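PDB 3ISP: HTH-type transcriptional regulator Rv1985c/MT2039 from Mycobacterium tuberculosis, which binds DNA as a LysR-type transcriptional regulator and probably activates expression of the exporter LysE while repressing its own gene. Local coordinates for residues Ala12-Val17 with Val51-Glu56; Leu68-Ala73 with Gln269-Asp274; Thr75-Ser80 with Pro276-Ile281; Asp130-Leu135 with Met142-Thr147. All coordinates share one frame; numbering follows the deposited sequence.

Interaction 1. Residues Ala12-Val17 with Val51-Glu56; sequences AALAAV and VLVVRE
Leu14 and Val17, on one face of helix 9-20, meet Leu52 and Val53 at the start of the two-stranded wing, where strand 53-54 runs antiparallel to 60-61; this is the core of the winged helix-turn-helix domain of a LysR-type regulator. Leu14 can be followed outward. Its CB leaves the helix beside the facing segment rather than straight at it. CG then lies anti to the backbone N (chi1 -171°), which carries the fork of the side chain toward the wing. CD1 is the branch that arrives: it lies 4.2 Å from Leu52 CB, while its modelled approach to Val53 CG2 is too short to be real and is doubtful in detail. CD2 turns to helix 66-82 and packs on Leu68, so the two methyls serve different neighbours. Leu14 and Val53 run antiparallel alongside one another, while Val17 lies roughly perpendicular to Val53.

The contact is wholly apolar, and all four residues are buried. Phe23 and Ala26 of helix 23-27, with Val37 and Ile41 of helix 34-48, also pack on Val17, placing it against both helices of the predicted DNA-binding motif. On the wing side it is Val53 that receives Val17: Val53 CG1, anti to the backbone N, lies 4.0 Å from Val17 CG1.

Interaction 2. Residues Leu68-Ala73 with Gln269-Asp274; sequences LLRLAA and QCWKLD
Trp271 reaches from the end of strand 255-271 to Ala73 and Arg70 on helix 66-82, the long helix that follows the winged helix-turn-helix in LysR-type regulators; the contact joins it to the regulatory domain. The indole leads with the far end of its six-membered ring. Its CG stands beside the backbone N and anti to the carbonyl carbon (chi1 -74°), and the CB bond already points at the helix, so the ring extends across the gap between strand and helix. CH2 comes to 3.9 Å from Ala73 CB. The far atoms of the ring also meet the Ala73 backbone: CH2 is 3.6 Å and CZ3 3.8 Å from Ala73 O. That carbonyl approaches the ring obliquely, as does Arg70, whose CG lies 4.4 Å from Trp271 NE1.

Arg70 brings only this CG near the indole, a loose approach, and its guanidinium turns elsewhere. Its NH1 bonds to Arg137 O and its NH2 forms a salt bridge with Glu85 of the second subunit, which ties this helix to the dimer partner. Further along the same helix, Gln74 and Leu77 also pack on Trp271, and Met142, within the regulatory domain, touches the ring as well. Next to CH2 in the six-membered ring, Trp271 CZ2 lies 4.1 Å from Ala73 CB.

Interaction 3. Residues Thr75-Ser80 with Pro276-Ile281; sequences TALLES and PIIARI
Leu77 packs against Ile277 and Ile278, and the pairing across these two helical segments is entirely between methyl and methylene groups. The leucine points at helix 276-288, with CG anti to the backbone N (chi1 171°), and its fork divides between the two isoleucines. CD1 meets the end of Ile277, 4.0 Å from Ile277 CD1. CD2 takes Ile278, at 3.9 Å from Ile278 CD1 and 4.1 Å from Ile278 CG1, so this methyl sits beside the CG1-CD1 bond, nearly equidistant from its two ends. Both isoleucines direct their longer arm at the leucine, and in each CG1 stands anti to the carbonyl carbon. Leu77 crosses both side chains at a slant. The closest CA pair, Leu77 to Ile277, is 9.0 Å apart, and the contact is made through side chains.

The packing joins two parts of a LysR-type regulator: helix 66-82, which links the DNA-binding and regulatory domains, and the start of helix 276-288 in the regulatory domain. Trp271, Cys270 and Leu273 extend the apolar patch, Trp271 touching Leu77 and the other two Ile278.

Polar interactions involve other groups. Glu81, just beyond the first segment, accepts a hydrogen bond from the backbone Ile277 N through OE2, a polar tie between the same two helices. Toward the dimer partner, Glu79 OE1 accepts a bond from Leu6 N of the second subunit, and Leu78 meets Leu78 of that subunit.

Interaction 4. Residues Asp130-Leu135 with Met142-Thr147; sequences DHSARL and MGAVTT
Within 130-135, Ser132 makes the contact with strand 143-146, meeting Ala144 and Thr146. Just before it, His131 donates its own N to Asp128 OD1 near the start of the helix. At Ser132 the CB points toward the strand and rests 4.1 Å from Ala144 CB. The hydroxyl is placed between the backbone N and the carbonyl carbon (chi1 74°), and OG comes to 3.8 Å from Thr146 CB. That approach is packing: OG lies within hydrogen-bonding distance of the carbonyl oxygens of Asp128 and Gln129, which must share its one proton, while Thr146 OG1, anti to its own N, bonds to Glu148 N. Both buried hydroxyls are therefore satisfied locally, although they lie side by side. Farther along, Arg134 forms a salt bridge with Glu138, and the backbone of Leu135 bonds with that of Ala141 as the chain turns back. On the same helix Gln129 packs on Thr146 and Leu136 on Ala144, flanking the serine. Ala100 touches both Ser132 and Ala144 from the neighbouring strand. A helix lying on the sheet, and leading from strand 120-126 to strand 143-146, is the α/β packing of the periplasmic-binding-protein-like regulatory domain in LysR-type regulators.

From the N terminus, interaction 1 closes first, within the DNA-binding domain, before the other three begin. Its segments touch 68-73, where Ala15 packs on Leu69 and Ala72, so helix 66-82 continues directly from that core. Interactions 2 and 3 start from successive turns of this helix and each close a loop of some 195 residues on the regulatory domain. Their segments alternate along the chain, so the two loops cross; their centres lie about 10 Å apart. Interaction 4, a short local loop, is nested inside both. It meets interaction 2 in the mixed sheet, where strands 143-146 and 255-271 are neighbours and Gln269 pairs with Ala144.

Interaction 1. Residues Ala12-Val17 with Val51-Glu56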
loop_
_atom_site.group_PDB
_atom_site.type_symbol
_atom_site.label_atom_id
_atom_site.label_comp_id
_atom_site.label_asym_id
_atom_site.label_seq_id
_atom_site.Cartn_x
_atom_site.Cartn_y
_atom_site.Cartn_z
ATOM N N ALA A 12 -27.651 -1.283 -10.651
ATOM C CA ALA A 12 -28.150 -2.064 -9.536
ATOM C C ALA A 12 -27.286 -3.303 -9.397
ATOM O O ALA A 12 -26.803 -3.615 -8.315
ATOM C CB ALA A 12 -29.600 -2.446 -9.773
ATOM N N ALA A 13 -27.085 -3.991 -10.516
ATOM C CA ALA A 13 -26.291 -5.211 -10.560
ATOM C C ALA A 13 -24.881 -4.979 -10.021
ATOM O O ALA A 13 -24.406 -5.712 -9.147
ATOM C CB ALA A 13 -26.226 -5.733 -11.981
ATOM N N LEU A 14 -24.222 -3.960 -10.565
ATOM C CA LEU A 14 -22.889 -3.576 -10.143
ATOM C C LEU A 14 -22.838 -3.410 -8.634
ATOM O O LEU A 14 -22.186 -4.181 -7.920
ATOM C CB LEU A 14 -22.523 -2.250 -10.801
ATOM C CG LEU A 14 -21.077 -1.814 -10.630
ATOM C CD1 LEU A 14 -20.180 -2.951 -11.039
ATOM C CD2 LEU A 14 -20.787 -0.590 -11.454
ATOM N N ALA A 15 -23.547 -2.386 -8.165
ATOM C CA ALA A 15 -23.542 -1.972 -6.766
ATOM C C ALA A 15 -23.788 -3.146 -5.844
ATOM O O ALA A 15 -23.199 -3.232 -4.761
ATOM C CB ALA A 15 -24.583 -0.881 -6.530
ATOM N N ALA A 16 -24.655 -4.052 -6.284
ATOM C CA ALA A 16 -24.980 -5.237 -5.508
ATOM C C ALA A 16 -23.797 -6.190 -5.498
ATOM O O ALA A 16 -23.427 -6.721 -4.456
ATOM C CB ALA A 16 -26.205 -5.915 -6.072
ATOM N N VAL A 17 -23.190 -6.386 -6.661
ATOM C CA VAL A 17 -22.070 -7.304 -6.779
ATOM C C VAL A 17 -20.846 -6.809 -6.014
ATOM O O VAL A 17 -20.059 -7.611 -5.519
ATOM C CB VAL A 17 -21.704 -7.556 -8.251
ATOM C CG1 VAL A 17 -20.407 -8.336 -8.356
ATOM C CG2 VAL A 17 -22.818 -8.310 -8.941
ATOM N N VAL A 51 -13.818 -2.485 -18.055
ATOM C CA VAL A 51 -14.110 -3.532 -17.113
ATOM C C VAL A 51 -14.410 -2.818 -15.798
ATOM O O VAL A 51 -13.715 -1.855 -15.451
ATOM C CB VAL A 51 -12.937 -4.503 -17.020
ATOM C CG1 VAL A 51 -13.003 -5.322 -15.747
ATOM C CG2 VAL A 51 -12.933 -5.392 -18.248
ATOM N N LEU A 52 -15.446 -3.271 -15.084
ATOM C CA LEU A 52 -15.968 -2.547 -13.924
ATOM C C LEU A 52 -15.853 -3.292 -12.594
ATOM O O LEU A 52 -15.869 -2.679 -11.519
ATOM C CB LEU A 52 -17.422 -2.153 -14.159
ATOM C CG LEU A 52 -17.645 -1.159 -15.293
ATOM C CD1 LEU A 52 -19.123 -0.938 -15.539
ATOM C CD2 LEU A 52 -16.956 0.146 -14.987
ATOM N N VAL A 53 -15.734 -4.610 -12.674
ATOM C CA VAL A 53 -15.706 -5.460 -11.496
ATOM C C VAL A 53 -14.623 -6.505 -11.622
ATOM O O VAL A 53 -14.612 -7.272 -12.576
ATOM C CB VAL A 53 -17.008 -6.260 -11.360
ATOM C CG1 VAL A 53 -17.003 -7.042 -10.058
ATOM C CG2 VAL A 53 -18.204 -5.354 -11.436
ATOM N N VAL A 54 -13.719 -6.557 -10.656
ATOM C CA VAL A 54 -12.814 -7.686 -10.578
ATOM C C VAL A 54 -13.641 -8.909 -10.161
ATOM O O VAL A 54 -14.278 -8.902 -9.108
ATOM C CB VAL A 54 -11.703 -7.439 -9.567
ATOM C CG1 VAL A 54 -10.509 -8.294 -9.907
ATOM C CG2 VAL A 54 -11.320 -5.978 -9.564
ATOM N N ARG A 55 -13.639 -9.952 -10.990
ATOM C CA ARG A 55 -14.511 -11.106 -10.767
ATOM C C ARG A 55 -14.065 -12.005 -9.617
ATOM O O ARG A 55 -14.861 -12.792 -9.107
ATOM C CB ARG A 55 -14.653 -11.942 -12.044
ATOM C CG ARG A 55 -15.862 -11.604 -12.903
ATOM C CD ARG A 55 -15.602 -10.433 -13.837
ATOM N NE ARG A 55 -16.780 -10.092 -14.631
ATOM C CZ ARG A 55 -16.829 -9.077 -15.488
ATOM N NH1 ARG A 55 -15.764 -8.304 -15.660
ATOM N NH2 ARG A 55 -17.938 -8.839 -16.181
ATOM N N GLU A 56 -12.808 -11.869 -9.202
ATOM C CA GLU A 56 -12.178 -12.819 -8.281
ATOM C C GLU A 56 -12.695 -12.818 -6.846
ATOM O O GLU A 56 -13.466 -11.946 -6.434
ATOM C CB GLU A 56 -10.666 -12.582 -8.215
ATOM C CG GLU A 56 -9.954 -12.475 -9.552
ATOM C CD GLU A 56 -8.697 -11.621 -9.456
ATOM O OE1 GLU A 56 -8.768 -10.546 -8.819
ATOM O OE2 GLU A 56 -7.645 -12.015 -10.011
#

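Interaction 2. Residues Leu68-Ala73 with Gln269-Asp274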
loop_
_atom_site.group_PDB
_atom_site.type_symbol
_atom_site.label_atom_id
_atom_site.label_comp_id
_atom_site.label_asym_id
_atom_site.label_seq_id
_atom_site.Cartn_x
_atom_site.Cartn_y
_atom_site.Cartn_z
ATOM N N LEU A 68 -19.551 4.726 -11.334
ATOM C CA LEU A 68 -20.867 4.119 -11.501
ATOM C C LEU A 68 -21.399 3.563 -10.179
ATOM O O LEU A 68 -22.600 3.405 -10.004
ATOM C CB LEU A 68 -20.843 3.015 -12.562
ATOM C CG LEU A 68 -20.134 3.246 -13.900
ATOM C CD1 LEU A 68 -20.607 2.196 -14.905
ATOM C CD2 LEU A 68 -20.356 4.646 -14.449
ATOM N N LEU A 69 -20.500 3.248 -9.256
ATOM C CA LEU A 69 -20.892 2.821 -7.925
ATOM C C LEU A 69 -21.638 3.947 -7.250
ATOM O O LEU A 69 -22.707 3.754 -6.664
ATOM C CB LEU A 69 -19.663 2.493 -7.096
ATOM C CG LEU A 69 -19.274 1.028 -7.094
ATOM C CD1 LEU A 69 -18.406 0.760 -5.896
ATOM C CD2 LEU A 69 -20.535 0.178 -7.055
ATOM N N ARG A 70 -21.037 5.128 -7.325
ATOM C CA ARG A 70 -21.636 6.350 -6.822
ATOM C C ARG A 70 -22.945 6.610 -7.554
ATOM O O ARG A 70 -23.978 6.856 -6.933
ATOM C CB ARG A 70 -20.672 7.521 -7.023
ATOM C CG ARG A 70 -21.197 8.848 -6.536
ATOM C CD ARG A 70 -20.116 9.916 -6.539
ATOM N NE ARG A 70 -19.794 10.333 -7.896
ATOM C CZ ARG A 70 -18.683 9.992 -8.540
ATOM N NH1 ARG A 70 -17.765 9.234 -7.942
ATOM N NH2 ARG A 70 -18.492 10.422 -9.778
ATOM N N LEU A 71 -22.886 6.532 -8.880
ATOM C CA LEU A 71 -24.051 6.742 -9.726
ATOM C C LEU A 71 -25.233 5.889 -9.283
ATOM O O LEU A 71 -26.369 6.357 -9.231
ATOM C CB LEU A 71 -23.715 6.420 -11.179
ATOM C CG LEU A 71 -24.863 6.632 -12.165
ATOM C CD1 LEU A 71 -25.311 8.084 -12.152
ATOM C CD2 LEU A 71 -24.455 6.219 -13.562
ATOM N N ALA A 72 -24.959 4.632 -8.969
ATOM C CA ALA A 72 -26.007 3.728 -8.540
ATOM C C ALA A 72 -26.677 4.239 -7.261
ATOM O O ALA A 72 -27.902 4.149 -7.107
ATOM C CB ALA A 72 -25.448 2.321 -8.343
ATOM N N ALA A 73 -25.876 4.785 -6.350
ATOM C CA ALA A 73 -26.381 5.152 -5.032
ATOM C C ALA A 73 -27.083 6.507 -5.017
ATOM O O ALA A 73 -28.040 6.705 -4.267
ATOM C CB ALA A 73 -25.276 5.111 -3.999
ATOM N N GLN A 269 -18.772 18.273 2.707
ATOM C CA GLN A 269 -18.949 17.822 1.329
ATOM C C GLN A 269 -20.091 16.808 1.215
ATOM O O GLN A 269 -20.130 15.832 1.967
ATOM C CB GLN A 269 -17.653 17.216 0.783
ATOM C CG GLN A 269 -16.553 18.233 0.653
ATOM C CD GLN A 269 -15.514 17.889 -0.396
ATOM O OE1 GLN A 269 -15.837 17.408 -1.481
ATOM N NE2 GLN A 269 -14.260 18.180 -0.091
ATOM N N CYS A 270 -21.012 17.040 0.278
ATOM C CA CYS A 270 -22.116 16.109 0.043
ATOM C C CYS A 270 -22.488 15.990 -1.436
ATOM O O CYS A 270 -22.112 16.834 -2.254
ATOM C CB CYS A 270 -23.343 16.508 0.859
ATOM S SG CYS A 270 -24.084 18.087 0.398
ATOM N N TRP A 271 -23.234 14.936 -1.767
ATOM C CA TRP A 271 -23.681 14.692 -3.139
ATOM C C TRP A 271 -24.257 15.931 -3.793
ATOM O O TRP A 271 -25.256 16.477 -3.328
ATOM C CB TRP A 271 -24.745 13.599 -3.189
ATOM C CG TRP A 271 -24.212 12.224 -2.978
ATOM C CD1 TRP A 271 -22.913 11.824 -3.077
ATOM C CD2 TRP A 271 -24.972 11.057 -2.661
ATOM N NE1 TRP A 271 -22.818 10.479 -2.818
ATOM C CE2 TRP A 271 -24.069 9.985 -2.561
ATOM C CE3 TRP A 271 -26.329 10.817 -2.440
ATOM C CZ2 TRP A 271 -24.480 8.687 -2.251
ATOM C CZ3 TRP A 271 -26.736 9.525 -2.126
ATOM C CH2 TRP A 271 -25.814 8.480 -2.033
ATOM N N LYS A 272 -23.622 16.365 -4.878
ATOM C CA LYS A 272 -24.168 17.426 -5.710
ATOM C C LYS A 272 -25.369 16.909 -6.502
ATOM O O LYS A 272 -25.217 16.203 -7.497
ATOM C CB LYS A 272 -23.098 17.960 -6.660
ATOM C CG LYS A 272 -23.554 19.113 -7.540
ATOM C CD LYS A 272 -22.363 19.773 -8.239
ATOM C CE LYS A 272 -21.527 18.752 -9.000
ATOM N NZ LYS A 272 -20.131 19.223 -9.214
ATOM N N LEU A 273 -26.558 17.261 -6.034
ATOM C CA LEU A 273 -27.799 16.876 -6.666
ATOM C C LEU A 273 -28.915 17.512 -5.874
ATOM O O LEU A 273 -28.658 18.144 -4.860
ATOM C CB LEU A 273 -27.959 15.358 -6.698
ATOM C CG LEU A 273 -27.756 14.570 -5.403
ATOM C CD1 LEU A 273 -28.878 14.830 -4.414
ATOM C CD2 LEU A 273 -27.655 13.081 -5.710
ATOM N N ASP A 274 -30.150 17.359 -6.338
ATOM C CA ASP A 274 -31.305 17.835 -5.581
ATOM C C ASP A 274 -31.853 16.747 -4.664
ATOM O O ASP A 274 -32.044 15.599 -5.071
ATOM C CB ASP A 274 -32.404 18.313 -6.523
ATOM C CG ASP A 274 -32.075 19.637 -7.166
ATOM O OD1 ASP A 274 -31.182 20.342 -6.634
ATOM O OD2 ASP A 274 -32.708 19.965 -8.199
#

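Interaction 3. Residues Thr75-Ser80 with Pro276-Ile281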
loop_
_atom_site.group_PDB
_atom_site.type_symbol
_atom_site.label_atom_id
_atom_site.label_comp_id
_atom_site.label_asym_id
_atom_site.label_seq_id
_atom_site.Cartn_x
_atom_site.Cartn_y
_atom_site.Cartn_z
ATOM N N THR A 75 -28.610 7.602 -7.561
ATOM C CA THR A 75 -29.825 7.247 -8.276
ATOM C C THR A 75 -30.836 6.576 -7.355
ATOM O O THR A 75 -32.035 6.846 -7.428
ATOM C CB THR A 75 -29.503 6.321 -9.459
ATOM O OG1 THR A 75 -29.161 7.119 -10.600
ATOM C CG2 THR A 75 -30.689 5.441 -9.796
ATOM N N ALA A 76 -30.340 5.702 -6.488
ATOM C CA ALA A 76 -31.187 4.980 -5.548
ATOM C C ALA A 76 -31.863 5.916 -4.549
ATOM O O ALA A 76 -32.981 5.649 -4.097
ATOM C CB ALA A 76 -30.372 3.922 -4.815
ATOM N N LEU A 77 -31.178 7.002 -4.193
ATOM C CA LEU A 77 -31.736 7.976 -3.263
ATOM C C LEU A 77 -32.689 8.904 -3.996
ATOM O O LEU A 77 -33.788 9.187 -3.518
ATOM C CB LEU A 77 -30.639 8.792 -2.582
ATOM C CG LEU A 77 -31.150 9.973 -1.758
ATOM C CD1 LEU A 77 -31.849 9.506 -0.493
ATOM C CD2 LEU A 77 -30.008 10.879 -1.417
ATOM N N LEU A 78 -32.257 9.371 -5.165
ATOM C CA LEU A 78 -33.105 10.180 -6.030
ATOM C C LEU A 78 -34.407 9.457 -6.300
ATOM O O LEU A 78 -35.486 10.038 -6.228
ATOM C CB LEU A 78 -32.397 10.471 -7.347
ATOM C CG LEU A 78 -31.378 11.605 -7.280
ATOM C CD1 LEU A 78 -30.845 11.934 -8.667
ATOM C CD2 LEU A 78 -32.014 12.817 -6.636
ATOM N N GLU A 79 -34.297 8.173 -6.601
ATOM C CA GLU A 79 -35.470 7.372 -6.901
ATOM C C GLU A 79 -36.438 7.252 -5.717
ATOM O O GLU A 79 -37.633 7.470 -5.877
ATOM C CB GLU A 79 -35.050 5.994 -7.392
ATOM C CG GLU A 79 -36.185 5.003 -7.493
ATOM C CD GLU A 79 -35.689 3.636 -7.895
ATOM O OE1 GLU A 79 -35.173 3.499 -9.029
ATOM O OE2 GLU A 79 -35.799 2.706 -7.067
ATOM N N SER A 80 -35.928 6.924 -4.533
ATOM C CA SER A 80 -36.818 6.690 -3.399
ATOM C C SER A 80 -37.442 7.983 -2.869
ATOM O O SER A 80 -38.467 7.959 -2.192
ATOM C CB SER A 80 -36.149 5.843 -2.291
ATOM O OG SER A 80 -35.242 6.580 -1.489
ATOM N N PRO A 276 -34.434 16.758 -0.987
ATOM C CA PRO A 276 -34.918 17.294 0.281
ATOM C C PRO A 276 -34.177 16.675 1.473
ATOM O O PRO A 276 -33.892 17.389 2.433
ATOM C CB PRO A 276 -36.398 16.915 0.268
ATOM C CG PRO A 276 -36.743 16.914 -1.190
ATOM C CD PRO A 276 -35.528 16.375 -1.893
ATOM N N ILE A 277 -33.837 15.390 1.416
ATOM C CA ILE A 277 -33.105 14.790 2.533
ATOM C C ILE A 277 -31.695 15.363 2.653
ATOM O O ILE A 277 -31.269 15.724 3.743
ATOM C CB ILE A 277 -33.042 13.250 2.482
ATOM C CG1 ILE A 277 -34.436 12.651 2.358
ATOM C CG2 ILE A 277 -32.444 12.711 3.758
ATOM C CD1 ILE A 277 -34.428 11.163 2.043
ATOM N N ILE A 278 -30.972 15.455 1.544
ATOM C CA ILE A 278 -29.637 16.055 1.581
ATOM C C ILE A 278 -29.633 17.492 2.133
ATOM O O ILE A 278 -28.994 17.776 3.145
ATOM C CB ILE A 278 -28.954 16.041 0.206
ATOM C CG1 ILE A 278 -28.830 14.604 -0.301
ATOM C CG2 ILE A 278 -27.587 16.698 0.290
ATOM C CD1 ILE A 278 -28.384 13.629 0.751
ATOM N N ALA A 279 -30.340 18.395 1.470
ATOM C CA ALA A 279 -30.435 19.769 1.944
ATOM C C ALA A 279 -30.745 19.830 3.443
ATOM O O ALA A 279 -30.126 20.599 4.182
ATOM C CB ALA A 279 -31.474 20.544 1.142
ATOM N N ARG A 280 -31.700 19.020 3.893
ATOM C CA ARG A 280 -32.048 18.992 5.310
ATOM C C ARG A 280 -30.868 18.586 6.189
ATOM O O ARG A 280 -30.559 19.269 7.161
ATOM C CB ARG A 280 -33.236 18.071 5.562
ATOM C CG ARG A 280 -33.498 17.798 7.026
ATOM C CD ARG A 280 -34.662 16.847 7.191
ATOM N NE ARG A 280 -35.627 17.000 6.100
ATOM C CZ ARG A 280 -35.865 16.070 5.178
ATOM N NH1 ARG A 280 -35.208 14.906 5.225
ATOM N NH2 ARG A 280 -36.759 16.299 4.217
ATOM N N ILE A 281 -30.226 17.466 5.860
ATOM C CA ILE A 281 -29.028 17.039 6.572
ATOM C C ILE A 281 -27.988 18.163 6.557
ATOM O O ILE A 281 -27.403 18.483 7.584
ATOM C CB ILE A 281 -28.422 15.759 5.953
ATOM C CG1 ILE A 281 -29.420 14.604 6.019
ATOM C CG2 ILE A 281 -27.151 15.346 6.674
ATOM C CD1 ILE A 281 -29.322 13.791 7.275
#

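Interaction 4. Residues Asp130-Leu135 with Met142-Thr147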
loop_
_atom_site.group_PDB
_atom_site.type_symbol
_atom_site.label_atom_id
_atom_site.label_comp_id
_atom_site.label_asym_id
_atom_site.label_seq_id
_atom_site.Cartn_x
_atom_site.Cartn_y
_atom_site.Cartn_z
ATOM N N ASP A 130 -8.657 11.291 4.137
ATOM C CA ASP A 130 -8.517 10.405 2.988
ATOM C C ASP A 130 -9.593 9.329 2.963
ATOM O O ASP A 130 -10.261 9.141 1.956
ATOM C CB ASP A 130 -7.116 9.803 2.914
ATOM C CG ASP A 130 -6.075 10.816 2.483
ATOM O OD1 ASP A 130 -6.444 11.980 2.208
ATOM O OD2 ASP A 130 -4.883 10.451 2.419
ATOM N N HIS A 131 -9.772 8.638 4.078
ATOM C CA HIS A 131 -10.781 7.595 4.147
ATOM C C HIS A 131 -12.171 8.086 3.725
ATOM O O HIS A 131 -12.896 7.372 3.021
ATOM C CB HIS A 131 -10.836 6.988 5.547
ATOM C CG HIS A 131 -9.624 6.183 5.912
ATOM N ND1 HIS A 131 -9.302 4.994 5.288
ATOM C CD2 HIS A 131 -8.672 6.383 6.857
ATOM C CE1 HIS A 131 -8.197 4.505 5.824
ATOM N NE2 HIS A 131 -7.796 5.329 6.777
ATOM N N SER A 132 -12.539 9.297 4.149
ATOM C CA SER A 132 -13.875 9.838 3.856
ATOM C C SER A 132 -14.059 10.235 2.388
ATOM O O SER A 132 -15.121 10.009 1.814
ATOM C CB SER A 132 -14.231 11.000 4.795
ATOM O OG SER A 132 -13.518 12.174 4.465
ATOM N N ALA A 133 -13.034 10.815 1.773
ATOM C CA ALA A 133 -13.109 11.124 0.346
ATOM C C ALA A 133 -13.366 9.869 -0.486
ATOM O O ALA A 133 -14.055 9.925 -1.503
ATOM C CB ALA A 133 -11.845 11.810 -0.117
ATOM N N ARG A 134 -12.803 8.736 -0.065
ATOM C CA ARG A 134 -13.047 7.473 -0.759
ATOM C C ARG A 134 -14.525 7.093 -0.698
ATOM O O ARG A 134 -15.145 6.796 -1.718
ATOM C CB ARG A 134 -12.197 6.336 -0.179
ATOM C CG ARG A 134 -12.315 5.033 -0.976
ATOM C CD ARG A 134 -11.696 3.837 -0.263
ATOM N NE ARG A 134 -11.309 2.779 -1.201
ATOM C CZ ARG A 134 -11.179 1.491 -0.879
ATOM N NH1 ARG A 134 -11.421 1.083 0.362
ATOM N NH2 ARG A 134 -10.820 0.606 -1.803
ATOM N N LEU A 135 -15.077 7.102 0.509
ATOM C CA LEU A 135 -16.471 6.744 0.728
ATOM C C LEU A 135 -17.426 7.682 -0.016
ATOM O O LEU A 135 -18.544 7.296 -0.371
ATOM C CB LEU A 135 -16.779 6.736 2.226
ATOM C CG LEU A 135 -15.849 5.871 3.080
ATOM C CD1 LEU A 135 -16.096 6.088 4.565
ATOM C CD2 LEU A 135 -16.006 4.402 2.723
ATOM N N MET A 142 -23.170 9.689 1.645
ATOM C CA MET A 142 -23.877 10.752 0.927
ATOM C C MET A 142 -23.490 12.130 1.459
ATOM O O MET A 142 -24.153 13.129 1.171
ATOM C CB MET A 142 -25.410 10.548 0.922
ATOM C CG MET A 142 -25.985 9.641 2.015
ATOM S SD MET A 142 -26.447 7.946 1.529
ATOM C CE MET A 142 -24.871 7.126 1.545
ATOM N N GLY A 143 -22.402 12.169 2.227
ATOM C CA GLY A 143 -21.880 13.406 2.777
ATOM C C GLY A 143 -20.838 13.153 3.842
ATOM O O GLY A 143 -20.883 12.116 4.504
ATOM N N ALA A 144 -19.902 14.089 4.014
ATOM C CA ALA A 144 -18.810 13.913 4.983
ATOM C C ALA A 144 -18.229 15.224 5.518
ATOM O O ALA A 144 -17.957 16.151 4.756
ATOM C CB ALA A 144 -17.693 13.065 4.375
ATOM N N VAL A 145 -18.028 15.299 6.828
ATOM C CA VAL A 145 -17.224 16.369 7.396
ATOM C C VAL A 145 -15.753 16.006 7.151
ATOM O O VAL A 145 -15.293 14.964 7.586
ATOM C CB VAL A 145 -17.509 16.551 8.897
ATOM C CG1 VAL A 145 -16.589 17.594 9.496
ATOM C CG2 VAL A 145 -18.965 16.934 9.115
ATOM N N THR A 146 -15.030 16.854 6.430
ATOM C CA THR A 146 -13.667 16.547 6.024
ATOM C C THR A 146 -12.806 17.798 6.064
ATOM O O THR A 146 -13.322 18.905 6.039
ATOM C CB THR A 146 -13.631 15.993 4.584
ATOM O OG1 THR A 146 -12.270 15.845 4.150
ATOM C CG2 THR A 146 -14.348 16.943 3.635
ATOM N N THR A 147 -11.491 17.627 6.126
ATOM C CA THR A 147 -10.596 18.779 6.154
ATOM C C THR A 147 -10.314 19.184 4.732
ATOM O O THR A 147 -9.518 20.085 4.482
ATOM C CB THR A 147 -9.249 18.484 6.866
ATOM O OG1 THR A 147 -8.601 17.358 6.254
ATOM C CG2 THR A 147 -9.456 18.226 8.374
#